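Local structure of structure-specific endonuclease subunit slx1 (Schizosaccharomyces pombe, 4ZDT) at residues Cys35-Phe40 with Val47-Gly52; Glu11-Glu14 with Leu18-Asn21; Ala20-Thr25 with Thr55-Val60. The protein is the catalytic subunit of the Slx1-Slx4 endonuclease, seen here as its zinc-binding RING finger domain, and cuts branched DNA near junctions during repair and recombination. All blocks are in the same frame, centred on the assembly; numbering follows the deposited sequence.

Contact 1: Cys35-Phe40 with Val47-Gly52; sequences CLASSF and VLPIEG. With ZN (zinc ion), chain E.
Part of the buried core of the Slx1 RING finger lies here, where Phe40 and Ala37 on helix 33-40 pack against Pro49 and the start of strand 51-53. Gly52 sits squarely over the Phe40 ring. Its CA is 3.5 Å from the ring centroid and 4° off the ring normal, a CH-pi contact over the face. The opposite face of the ring is backed by Leu36 CG of the same helix, offset toward the rim. The ring is therefore clamped between helix and strand. Phe40 CG lies anti to the carbonyl carbon (chi1 -77°), which carries the ring over to Gly52. Phe40 CB is 3.9 Å from Pro49 CB, which also lies at the ring edge, near its plane. The ring leaves no room for a side chain at Gly52: a CB there would run into Phe40 CG. With an alanine in place of Phe40, a gap would probably open between Leu36 and Gly52, and the strand would lose the ring it packs on. One turn earlier, Ala37 CB meets Pro49 CG at 3.7 Å, and Trp63 of this chain and Leu29 of the Slx4 chain pack on both residues. At the start of the segment, Cys35 SG binds a zinc ion at 2.3 Å; Cys6, Cys9 and His32 complete this site, so the helix links zinc site and core. No direct hydrogen bond joins the segments. One water donates to both sides instead, to Phe40 O at 2.7 Å and to Glu51 O at 3.0 Å.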
ATOM      1  N   CYS A  35      -0.526   5.938  -5.839  1.00 25.01           N
ATOM      2  CA  CYS A  35       0.440   6.408  -6.837  1.00 25.47           C
ATOM      3  C   CYS A  35       1.861   6.534  -6.282  1.00 24.43           C
ATOM      4  O   CYS A  35       2.818   6.027  -6.866  1.00 24.06           O
ATOM      5  CB  CYS A  35       0.009   7.753  -7.459  1.00 25.96           C
ATOM      6  SG  CYS A  35      -1.490   7.604  -8.441  1.00 28.95           S
ATOM      7  N   LEU A  36       2.014   7.253  -5.162  1.00 24.09           N
ATOM      8  CA  LEU A  36       3.323   7.408  -4.525  1.00 23.66           C
ATOM      9  C   LEU A  36       3.900   6.048  -4.119  1.00 23.58           C
ATOM     10  O   LEU A  36       5.062   5.768  -4.371  1.00 23.48           O
ATOM     11  CB  LEU A  36       3.224   8.325  -3.284  1.00 22.97           C
ATOM     12  CG  LEU A  36       4.554   8.807  -2.687  1.00 23.23           C
ATOM     13  CD1 LEU A  36       5.362   9.613  -3.702  1.00 23.57           C
ATOM     14  CD2 LEU A  36       4.336   9.641  -1.423  1.00 23.15           C
ATOM     15  N   ALA A  37       3.089   5.210  -3.480  1.00 24.42           N
ATOM     16  CA  ALA A  37       3.584   3.908  -3.044  1.00 25.09           C
ATOM     17  C   ALA A  37       4.114   3.108  -4.235  1.00 25.81           C
ATOM     18  O   ALA A  37       5.237   2.581  -4.207  1.00 25.11           O
ATOM     19  CB  ALA A  37       2.492   3.138  -2.301  1.00 25.32           C
ATOM     20  N   SER A  38       3.306   3.042  -5.300  1.00 27.20           N
ATOM     21  CA  SER A  38       3.714   2.343  -6.526  1.00 28.46           C
ATOM     22  C   SER A  38       5.084   2.873  -7.055  1.00 28.82           C
ATOM     23  O   SER A  38       5.972   2.079  -7.430  1.00 28.56           O
ATOM     24  CB  SER A  38       2.586   2.420  -7.569  1.00 28.74           C
ATOM     25  OG  SER A  38       2.949   1.729  -8.734  1.00 31.85           O
ATOM     26  N   SER A  39       5.288   4.194  -7.002  1.00 28.58           N
ATOM     27  CA  SER A  39       6.556   4.783  -7.473  1.00 28.54           C
ATOM     28  C   SER A  39       7.750   4.423  -6.582  1.00 28.84           C
ATOM     29  O   SER A  39       8.881   4.473  -7.024  1.00 29.36           O
ATOM     30  CB  SER A  39       6.446   6.310  -7.601  1.00 28.56           C
ATOM     31  OG  SER A  39       6.425   6.933  -6.324  1.00 27.71           O
ATOM     32  N   PHE A  40       7.481   4.085  -5.328  1.00 28.68           N
ATOM     33  CA  PHE A  40       8.523   3.772  -4.347  1.00 29.00           C
ATOM     34  C   PHE A  40       8.896   2.283  -4.329  1.00 30.32           C
ATOM     35  O   PHE A  40      10.022   1.938  -3.955  1.00 29.97           O
ATOM     36  CB  PHE A  40       8.059   4.165  -2.949  1.00 28.43           C
ATOM     37  CG  PHE A  40       8.128   5.651  -2.651  1.00 25.57           C
ATOM     38  CD1 PHE A  40       8.476   6.580  -3.625  1.00 24.56           C
ATOM     39  CD2 PHE A  40       7.824   6.113  -1.377  1.00 23.51           C
ATOM     40  CE1 PHE A  40       8.550   7.959  -3.323  1.00 21.87           C
ATOM     41  CE2 PHE A  40       7.892   7.488  -1.064  1.00 24.74           C
ATOM     42  CZ  PHE A  40       8.246   8.412  -2.063  1.00 20.89           C
ATOM     43  N   VAL A  47       4.189  -4.452  -0.973  1.00 25.67           N
ATOM     44  CA  VAL A  47       2.982  -3.629  -0.878  1.00 24.53           C
ATOM     45  C   VAL A  47       3.171  -2.357  -0.015  1.00 24.31           C
ATOM     46  O   VAL A  47       2.463  -1.359  -0.207  1.00 23.27           O
ATOM     47  CB  VAL A  47       1.737  -4.443  -0.391  1.00 24.24           C
ATOM     48  CG1 VAL A  47       1.211  -5.402  -1.518  1.00 23.56           C
ATOM     49  CG2 VAL A  47       2.021  -5.235   0.904  1.00 23.67           C
ATOM     50  N   LEU A  48       4.127  -2.404   0.912  1.00 23.57           N
ATOM     51  CA  LEU A  48       4.372  -1.306   1.851  1.00 22.95           C
ATOM     52  C   LEU A  48       5.765  -0.713   1.634  1.00 22.86           C
ATOM     53  O   LEU A  48       6.770  -1.367   1.914  1.00 22.36           O
ATOM     54  CB  LEU A  48       4.245  -1.808   3.293  1.00 23.37           C
ATOM     55  CG  LEU A  48       4.500  -0.833   4.455  1.00 23.97           C
ATOM     56  CD1 LEU A  48       3.572   0.366   4.376  1.00 24.16           C
ATOM     57  CD2 LEU A  48       4.255  -1.573   5.755  1.00 25.37           C
ATOM     58  N   PRO A  49       5.836   0.531   1.129  1.00 23.17           N
ATOM     59  CA  PRO A  49       7.152   1.154   0.996  1.00 23.04           C
ATOM     60  C   PRO A  49       7.833   1.343   2.346  1.00 22.54           C
ATOM     61  O   PRO A  49       7.163   1.582   3.352  1.00 22.09           O
ATOM     62  CB  PRO A  49       6.838   2.530   0.388  1.00 23.79           C
ATOM     63  CG  PRO A  49       5.467   2.353  -0.263  1.00 24.03           C
ATOM     64  CD  PRO A  49       4.746   1.382   0.611  1.00 23.25           C
ATOM     65  N   ILE A  50       9.155   1.215   2.348  1.00 22.37           N
ATOM     66  CA  ILE A  50       9.989   1.573   3.495  1.00 23.87           C
ATOM     67  C   ILE A  50      10.387   3.057   3.422  1.00 23.54           C
ATOM     68  O   ILE A  50      10.219   3.806   4.373  1.00 23.51           O
ATOM     69  CB  ILE A  50      11.284   0.712   3.523  1.00 23.84           C
ATOM     70  CG1 ILE A  50      10.959  -0.805   3.561  1.00 26.80           C
ATOM     71  CG2 ILE A  50      12.241   1.150   4.684  1.00 25.46           C
ATOM     72  CD1 ILE A  50      10.014  -1.223   4.679  1.00 30.69           C
ATOM     73  N   GLU A  51      10.959   3.449   2.294  1.00 24.69           N
ATOM     74  CA  GLU A  51      11.409   4.828   2.075  1.00 25.51           C
ATOM     75  C   GLU A  51      11.316   5.136   0.582  1.00 25.41           C
ATOM     76  O   GLU A  51      11.129   4.231  -0.235  1.00 25.74           O
ATOM     77  CB  GLU A  51      12.875   4.975   2.537  1.00 25.99           C
ATOM     78  CG  GLU A  51      13.857   4.142   1.715  1.00 28.89           C
ATOM     79  CD  GLU A  51      15.317   4.388   2.092  1.00 34.86           C
ATOM     80  OE1 GLU A  51      15.616   5.316   2.877  1.00 35.88           O
ATOM     81  OE2 GLU A  51      16.173   3.635   1.597  1.00 39.13           O
ATOM     82  N   GLY A  52      11.462   6.397   0.211  1.00 24.66           N
ATOM     83  CA  GLY A  52      11.490   6.736  -1.211  1.00 24.55           C
ATOM     84  C   GLY A  52      11.948   8.168  -1.390  1.00 24.78           C
ATOM     85  O   GLY A  52      11.932   8.952  -0.440  1.00 23.69           O
TER
HETATM   86 ZN    ZN E 301      -2.433   9.677  -8.583  1.00 43.55          ZN
HETATM   87  O   HOH W   1      11.797   3.816  -3.133  1.00 37.06           O

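Contact 2: Glu11-Glu14 with Leu18-Asn21; sequences ECIE and LRAN
Arg19 NH2 donates a hydrogen bond to the backbone oxygen of Glu17; Glu14 O lies 2.7 Å from the same nitrogen, Arg19 NH2. The guanidinium thus sits among carbonyl oxygens of the turn that connects 11-14 to 18-21. Glu17 works on this turn a second time, since its carboxylate accepts from the backbone N of Glu14. The rest of the contact is packing of a methyl on the guanidinium. Ile13 CG2 rests over the centre of one guanidinium face, 3.6 Å from Arg19 CZ and 3.7 Å from Arg19 NE. The same methyl reaches back to Arg19 CB at 4.0 Å. The side chain of Arg19 must fold to do this. Its CG stands between the backbone N and the carbonyl carbon (chi1 83°), and the chain bends again at chi2 and chi3. Those bends curl it around the methyl and back toward the turn. Ile13 is buried, touching Cys6 and His32 of the nearby zinc site and Ile30 of strand 30-31. The contact therefore joins the loop beside that site to the approach to strand 20-21. Carbonyl oxygens close to the guanidinium and a methyl on its face suggest that Arg19 ties the turn together through backbone dipoles and packing, without a carboxylate partner across this contact.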
ATOM      1  N   GLU A  11      -4.774  12.844 -12.219  1.00 48.00           N
ATOM      2  CA  GLU A  11      -6.197  12.820 -11.893  1.00 48.90           C
ATOM      3  C   GLU A  11      -6.435  13.663 -10.654  1.00 49.51           C
ATOM      4  O   GLU A  11      -5.516  13.886  -9.849  1.00 49.20           O
ATOM      5  CB  GLU A  11      -6.716  11.390 -11.663  1.00 49.19           C
ATOM      6  CG  GLU A  11      -6.366  10.380 -12.757  1.00 50.68           C
ATOM      7  CD  GLU A  11      -6.995  10.713 -14.103  1.00 53.79           C
ATOM      8  OE1 GLU A  11      -8.185  11.105 -14.132  1.00 53.12           O
ATOM      9  OE2 GLU A  11      -6.296  10.569 -15.136  1.00 55.56           O
ATOM     10  N   CYS A  12      -7.663  14.143 -10.506  1.00 50.27           N
ATOM     11  CA  CYS A  12      -8.024  14.961  -9.365  1.00 51.47           C
ATOM     12  C   CYS A  12      -8.111  14.131  -8.097  1.00 51.29           C
ATOM     13  O   CYS A  12      -8.456  12.952  -8.139  1.00 51.53           O
ATOM     14  CB  CYS A  12      -9.325  15.724  -9.618  1.00 51.58           C
ATOM     15  SG  CYS A  12      -9.236  17.174 -10.687  1.00 56.06           S
ATOM     16  N   ILE A  13      -7.761  14.751  -6.978  1.00 51.31           N
ATOM     17  CA  ILE A  13      -7.879  14.125  -5.672  1.00 51.37           C
ATOM     18  C   ILE A  13      -9.093  14.733  -4.992  1.00 51.83           C
ATOM     19  O   ILE A  13      -9.120  15.924  -4.710  1.00 51.63           O
ATOM     20  CB  ILE A  13      -6.598  14.323  -4.801  1.00 50.72           C
ATOM     21  CG1 ILE A  13      -5.362  13.789  -5.534  1.00 50.28           C
ATOM     22  CG2 ILE A  13      -6.758  13.644  -3.447  1.00 50.30           C
ATOM     23  CD1 ILE A  13      -4.030  14.084  -4.832  1.00 49.50           C
ATOM     24  N   GLU A  14     -10.091  13.895  -4.733  1.00 53.05           N
ATOM     25  CA  GLU A  14     -11.348  14.336  -4.135  1.00 54.12           C
ATOM     26  C   GLU A  14     -11.129  14.868  -2.721  1.00 54.52           C
ATOM     27  O   GLU A  14     -10.077  14.628  -2.119  1.00 54.96           O
ATOM     28  CB  GLU A  14     -12.378  13.195  -4.133  1.00 54.39           C
ATOM     29  CG  GLU A  14     -12.688  12.589  -5.516  1.00 56.14           C
ATOM     30  CD  GLU A  14     -13.163  13.617  -6.548  1.00 58.26           C
ATOM     31  OE1 GLU A  14     -13.741  14.662  -6.160  1.00 58.84           O
ATOM     32  OE2 GLU A  14     -12.958  13.371  -7.759  1.00 58.74           O
ATOM     33  N   LEU A  18      -7.890  10.406   0.993  1.00 40.92           N
ATOM     34  CA  LEU A  18      -6.582  10.501   1.628  1.00 37.84           C
ATOM     35  C   LEU A  18      -5.528  10.793   0.563  1.00 36.19           C
ATOM     36  O   LEU A  18      -5.671  10.387  -0.591  1.00 36.29           O
ATOM     37  CB  LEU A  18      -6.242   9.205   2.361  1.00 37.20           C
ATOM     38  CG  LEU A  18      -7.179   8.735   3.470  1.00 36.87           C
ATOM     39  CD1 LEU A  18      -6.742   7.368   3.997  1.00 35.62           C
ATOM     40  CD2 LEU A  18      -7.294   9.761   4.626  1.00 35.94           C
ATOM     41  N   ARG A  19      -4.465  11.492   0.947  1.00 33.34           N
ATOM     42  CA  ARG A  19      -3.407  11.843  -0.005  1.00 31.30           C
ATOM     43  C   ARG A  19      -2.047  12.064   0.653  1.00 29.58           C
ATOM     44  O   ARG A  19      -1.955  12.639   1.738  1.00 29.33           O
ATOM     45  CB  ARG A  19      -3.805  13.082  -0.810  1.00 31.19           C
ATOM     46  CG  ARG A  19      -3.526  14.398  -0.103  1.00 32.20           C
ATOM     47  CD  ARG A  19      -4.622  15.415  -0.377  1.00 35.64           C
ATOM     48  NE  ARG A  19      -5.952  14.875  -0.102  1.00 37.39           N
ATOM     49  CZ  ARG A  19      -7.094  15.497  -0.392  1.00 38.74           C
ATOM     50  NH1 ARG A  19      -7.057  16.700  -0.962  1.00 38.62           N
ATOM     51  NH2 ARG A  19      -8.259  14.931  -0.106  1.00 38.83           N
ATOM     52  N   ALA A  20      -0.995  11.607  -0.019  1.00 27.98           N
ATOM     53  CA  ALA A  20       0.368  11.812   0.447  1.00 26.90           C
ATOM     54  C   ALA A  20       0.775  13.249   0.187  1.00 26.77           C
ATOM     55  O   ALA A  20       0.358  13.846  -0.820  1.00 25.82           O
ATOM     56  CB  ALA A  20       1.313  10.876  -0.272  1.00 25.78           C
ATOM     57  N   ASN A  21       1.568  13.799   1.108  1.00 26.02           N
ATOM     58  CA  ASN A  21       2.273  15.055   0.887  1.00 25.78           C
ATOM     59  C   ASN A  21       3.665  15.025   1.509  1.00 25.00           C
ATOM     60  O   ASN A  21       3.851  14.549   2.636  1.00 23.57           O
ATOM     61  CB  ASN A  21       1.485  16.271   1.392  1.00 26.62           C
ATOM     62  CG  ASN A  21       1.549  16.421   2.888  1.00 29.33           C
ATOM     63  OD1 ASN A  21       0.932  15.648   3.631  1.00 33.12           O
ATOM     64  ND2 ASN A  21       2.330  17.402   3.350  1.00 29.78           N
TER

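Contact 3: Ala20-Thr25 with Thr55-Val60; sequences ANCPFT and TKCKRV. With ZN (zinc ion), chain F.
Cys22 and Cys57 meet at the Cys4 zinc site of the RING finger, each binding the metal through SG at 2.3 Å. Cys27 and Cys54 complete the site. The two thiolates reach the ion by different side-chain conformations. Cys57 holds SG between its backbone N and carbonyl carbon (chi1 71°), a position that Cys22 does not share. Beside the metal, Arg59 lies flat on Phe24. The ring and guanidinium planes are 6° apart and their centres 3.9 Å, a stacked cation-pi pair. Arg59 NE stands over the middle of the ring, while Arg59 CZ is 3.5 Å from Phe24 CG. Arg59 CD adds a CH-pi contact over the same face. The arginine chain is extended from CG to NE, and its final torsion (chi4 97°) turns the guanidinium out of line with that chain. Arg59 NH1 then donates to Cys57 SG at 3.4 Å, with the sulfur slightly tilted from the guanidinium plane. The backbone N of Arg59 donates to this sulfur as well, at 3.5 Å and nearly straight. Arg59 NH2 forms a salt bridge with Asp26, a second polar hold on the group. Two N-H donors and the zinc ion thus share the Cys57 sulfur, and the donors would probably draw off some of the thiolate's negative charge.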
ATOM      1  N   ALA A  20      -0.995  11.607  -0.019  1.00 27.98           N
ATOM      2  CA  ALA A  20       0.368  11.812   0.447  1.00 26.90           C
ATOM      3  C   ALA A  20       0.775  13.249   0.187  1.00 26.77           C
ATOM      4  O   ALA A  20       0.358  13.846  -0.820  1.00 25.82           O
ATOM      5  CB  ALA A  20       1.313  10.876  -0.272  1.00 25.78           C
ATOM      6  N   ASN A  21       1.568  13.799   1.108  1.00 26.02           N
ATOM      7  CA  ASN A  21       2.273  15.055   0.887  1.00 25.78           C
ATOM      8  C   ASN A  21       3.665  15.025   1.509  1.00 25.00           C
ATOM      9  O   ASN A  21       3.851  14.549   2.636  1.00 23.57           O
ATOM     10  CB  ASN A  21       1.485  16.271   1.392  1.00 26.62           C
ATOM     11  CG  ASN A  21       1.549  16.421   2.888  1.00 29.33           C
ATOM     12  OD1 ASN A  21       0.932  15.648   3.631  1.00 33.12           O
ATOM     13  ND2 ASN A  21       2.330  17.402   3.350  1.00 29.78           N
ATOM     14  N   CYS A  22       4.635  15.526   0.758  1.00 23.93           N
ATOM     15  CA  CYS A  22       5.967  15.737   1.285  1.00 23.33           C
ATOM     16  C   CYS A  22       5.832  16.696   2.465  1.00 22.83           C
ATOM     17  O   CYS A  22       5.205  17.750   2.340  1.00 22.14           O
ATOM     18  CB  CYS A  22       6.873  16.317   0.210  1.00 23.64           C
ATOM     19  SG  CYS A  22       8.595  16.553   0.720  1.00 25.14           S
ATOM     20  N   PRO A  23       6.398  16.318   3.627  1.00 22.92           N
ATOM     21  CA  PRO A  23       6.168  17.092   4.855  1.00 22.94           C
ATOM     22  C   PRO A  23       6.901  18.428   4.887  1.00 23.50           C
ATOM     23  O   PRO A  23       6.704  19.176   5.830  1.00 24.06           O
ATOM     24  CB  PRO A  23       6.699  16.160   5.978  1.00 22.65           C
ATOM     25  CG  PRO A  23       7.785  15.349   5.301  1.00 21.91           C
ATOM     26  CD  PRO A  23       7.297  15.161   3.847  1.00 22.27           C
ATOM     27  N   PHE A  24       7.739  18.714   3.893  1.00 23.64           N
ATOM     28  CA  PHE A  24       8.453  19.984   3.857  1.00 25.39           C
ATOM     29  C   PHE A  24       7.636  21.016   3.060  1.00 25.62           C
ATOM     30  O   PHE A  24       7.327  20.813   1.896  1.00 26.00           O
ATOM     31  CB  PHE A  24       9.878  19.818   3.303  1.00 25.05           C
ATOM     32  CG  PHE A  24      10.764  18.984   4.210  1.00 24.49           C
ATOM     33  CD1 PHE A  24      10.788  17.590   4.097  1.00 23.92           C
ATOM     34  CD2 PHE A  24      11.497  19.588   5.229  1.00 25.36           C
ATOM     35  CE1 PHE A  24      11.603  16.801   4.969  1.00 23.68           C
ATOM     36  CE2 PHE A  24      12.290  18.816   6.119  1.00 23.09           C
ATOM     37  CZ  PHE A  24      12.336  17.422   5.979  1.00 23.92           C
ATOM     38  N   THR A  25       7.292  22.106   3.721  1.00 26.48           N
ATOM     39  CA  THR A  25       6.463  23.159   3.120  1.00 27.71           C
ATOM     40  C   THR A  25       7.149  23.764   1.894  1.00 27.66           C
ATOM     41  O   THR A  25       6.467  24.206   0.967  1.00 27.15           O
ATOM     42  CB  THR A  25       6.095  24.211   4.146  1.00 27.92           C
ATOM     43  OG1 THR A  25       5.551  23.544   5.283  1.00 29.65           O
ATOM     44  CG2 THR A  25       5.024  25.172   3.609  1.00 29.81           C
ATOM     45  N   THR A  55       9.851  13.066  -5.627  1.00 30.69           N
ATOM     46  CA  THR A  55      10.252  13.402  -7.000  1.00 33.43           C
ATOM     47  C   THR A  55      10.449  14.915  -7.227  1.00 33.39           C
ATOM     48  O   THR A  55      11.155  15.330  -8.161  1.00 34.57           O
ATOM     49  CB  THR A  55       9.307  12.788  -8.052  1.00 33.21           C
ATOM     50  OG1 THR A  55       9.970  12.778  -9.316  1.00 38.20           O
ATOM     51  CG2 THR A  55       8.024  13.578  -8.169  1.00 34.49           C
ATOM     52  N   LYS A  56       9.842  15.717  -6.360  1.00 33.06           N
ATOM     53  CA  LYS A  56       9.901  17.168  -6.466  1.00 32.61           C
ATOM     54  C   LYS A  56      11.177  17.704  -5.773  1.00 32.12           C
ATOM     55  O   LYS A  56      12.056  18.241  -6.452  1.00 31.47           O
ATOM     56  CB  LYS A  56       8.587  17.798  -5.958  1.00 32.64           C
ATOM     57  CG  LYS A  56       8.434  19.315  -6.242  1.00 34.86           C
ATOM     58  CD  LYS A  56       7.158  19.925  -5.627  1.00 34.98           C
ATOM     59  CE  LYS A  56       7.015  21.433  -5.984  1.00 35.76           C
ATOM     60  NZ  LYS A  56       5.832  22.083  -5.341  1.00 34.52           N
ATOM     61  N   CYS A  57      11.326  17.498  -4.456  1.00 30.83           N
ATOM     62  CA  CYS A  57      12.507  18.019  -3.733  1.00 29.82           C
ATOM     63  C   CYS A  57      13.743  17.098  -3.682  1.00 30.06           C
ATOM     64  O   CYS A  57      14.823  17.532  -3.267  1.00 30.03           O
ATOM     65  CB  CYS A  57      12.127  18.441  -2.313  1.00 29.89           C
ATOM     66  SG  CYS A  57      11.763  17.008  -1.224  1.00 25.58           S
ATOM     67  N   LYS A  58      13.589  15.839  -4.090  1.00 29.79           N
ATOM     68  CA  LYS A  58      14.689  14.845  -4.068  1.00 29.48           C
ATOM     69  C   LYS A  58      15.164  14.397  -2.691  1.00 28.59           C
ATOM     70  O   LYS A  58      16.175  13.714  -2.603  1.00 29.52           O
ATOM     71  CB  LYS A  58      15.928  15.303  -4.887  1.00 30.39           C
ATOM     72  CG  LYS A  58      15.626  15.909  -6.251  1.00 32.05           C
ATOM     73  CD  LYS A  58      14.849  14.962  -7.154  1.00 33.35           C
ATOM     74  CE  LYS A  58      14.737  15.559  -8.553  1.00 35.44           C
ATOM     75  NZ  LYS A  58      13.822  14.757  -9.398  1.00 37.55           N
ATOM     76  N   ARG A  59      14.482  14.774  -1.613  1.00 26.88           N
ATOM     77  CA  ARG A  59      14.843  14.224  -0.296  1.00 25.41           C
ATOM     78  C   ARG A  59      14.438  12.744  -0.253  1.00 25.20           C
ATOM     79  O   ARG A  59      13.472  12.353  -0.910  1.00 23.65           O
ATOM     80  CB  ARG A  59      14.140  14.971   0.833  1.00 25.42           C
ATOM     81  CG  ARG A  59      14.574  16.441   1.037  1.00 24.02           C
ATOM     82  CD  ARG A  59      13.659  17.073   2.085  1.00 22.00           C
ATOM     83  NE  ARG A  59      14.004  18.445   2.490  1.00 23.03           N
ATOM     84  CZ  ARG A  59      13.437  19.542   1.996  1.00 24.98           C
ATOM     85  NH1 ARG A  59      12.512  19.455   1.026  1.00 23.94           N
ATOM     86  NH2 ARG A  59      13.802  20.736   2.457  1.00 25.29           N
ATOM     87  N   VAL A  60      15.178  11.925   0.503  1.00 24.66           N
ATOM     88  CA  VAL A  60      14.828  10.495   0.638  1.00 24.17           C
ATOM     89  C   VAL A  60      14.294  10.280   2.029  1.00 23.76           C
ATOM     90  O   VAL A  60      15.038  10.384   3.019  1.00 24.10           O
ATOM     91  CB  VAL A  60      16.034   9.565   0.368  1.00 23.92           C
ATOM     92  CG1 VAL A  60      15.653   8.106   0.601  1.00 24.90           C
ATOM     93  CG2 VAL A  60      16.521   9.750  -1.065  1.00 24.49           C
TER
HETATM   94 ZN    ZN F 302       9.458  16.841  -1.363  1.00 32.57          ZN

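Contact 2 closes first along the chain, before contact 1 opens, and contact 1 lies inside the long loop closed by contact 3. The centres of contacts 1 and 2 are about 15 Å apart, on opposite sides of the chain's centre; contact 3 is about 13 Å from contact 1 and 15 Å from contact 2. Contacts 2 and 3 share Ala20 and Asn21 on strand 20-21. Ala20 also packs on Leu36 of helix 33-40, and Val60 of contact 3 touches Glu51 and Gly52 of contact 1. Strand 20-21 and helix 33-40 therefore bridge the two zinc sites, whose ligands alternate in pairs along the chain, the cross-brace order of a RING finger.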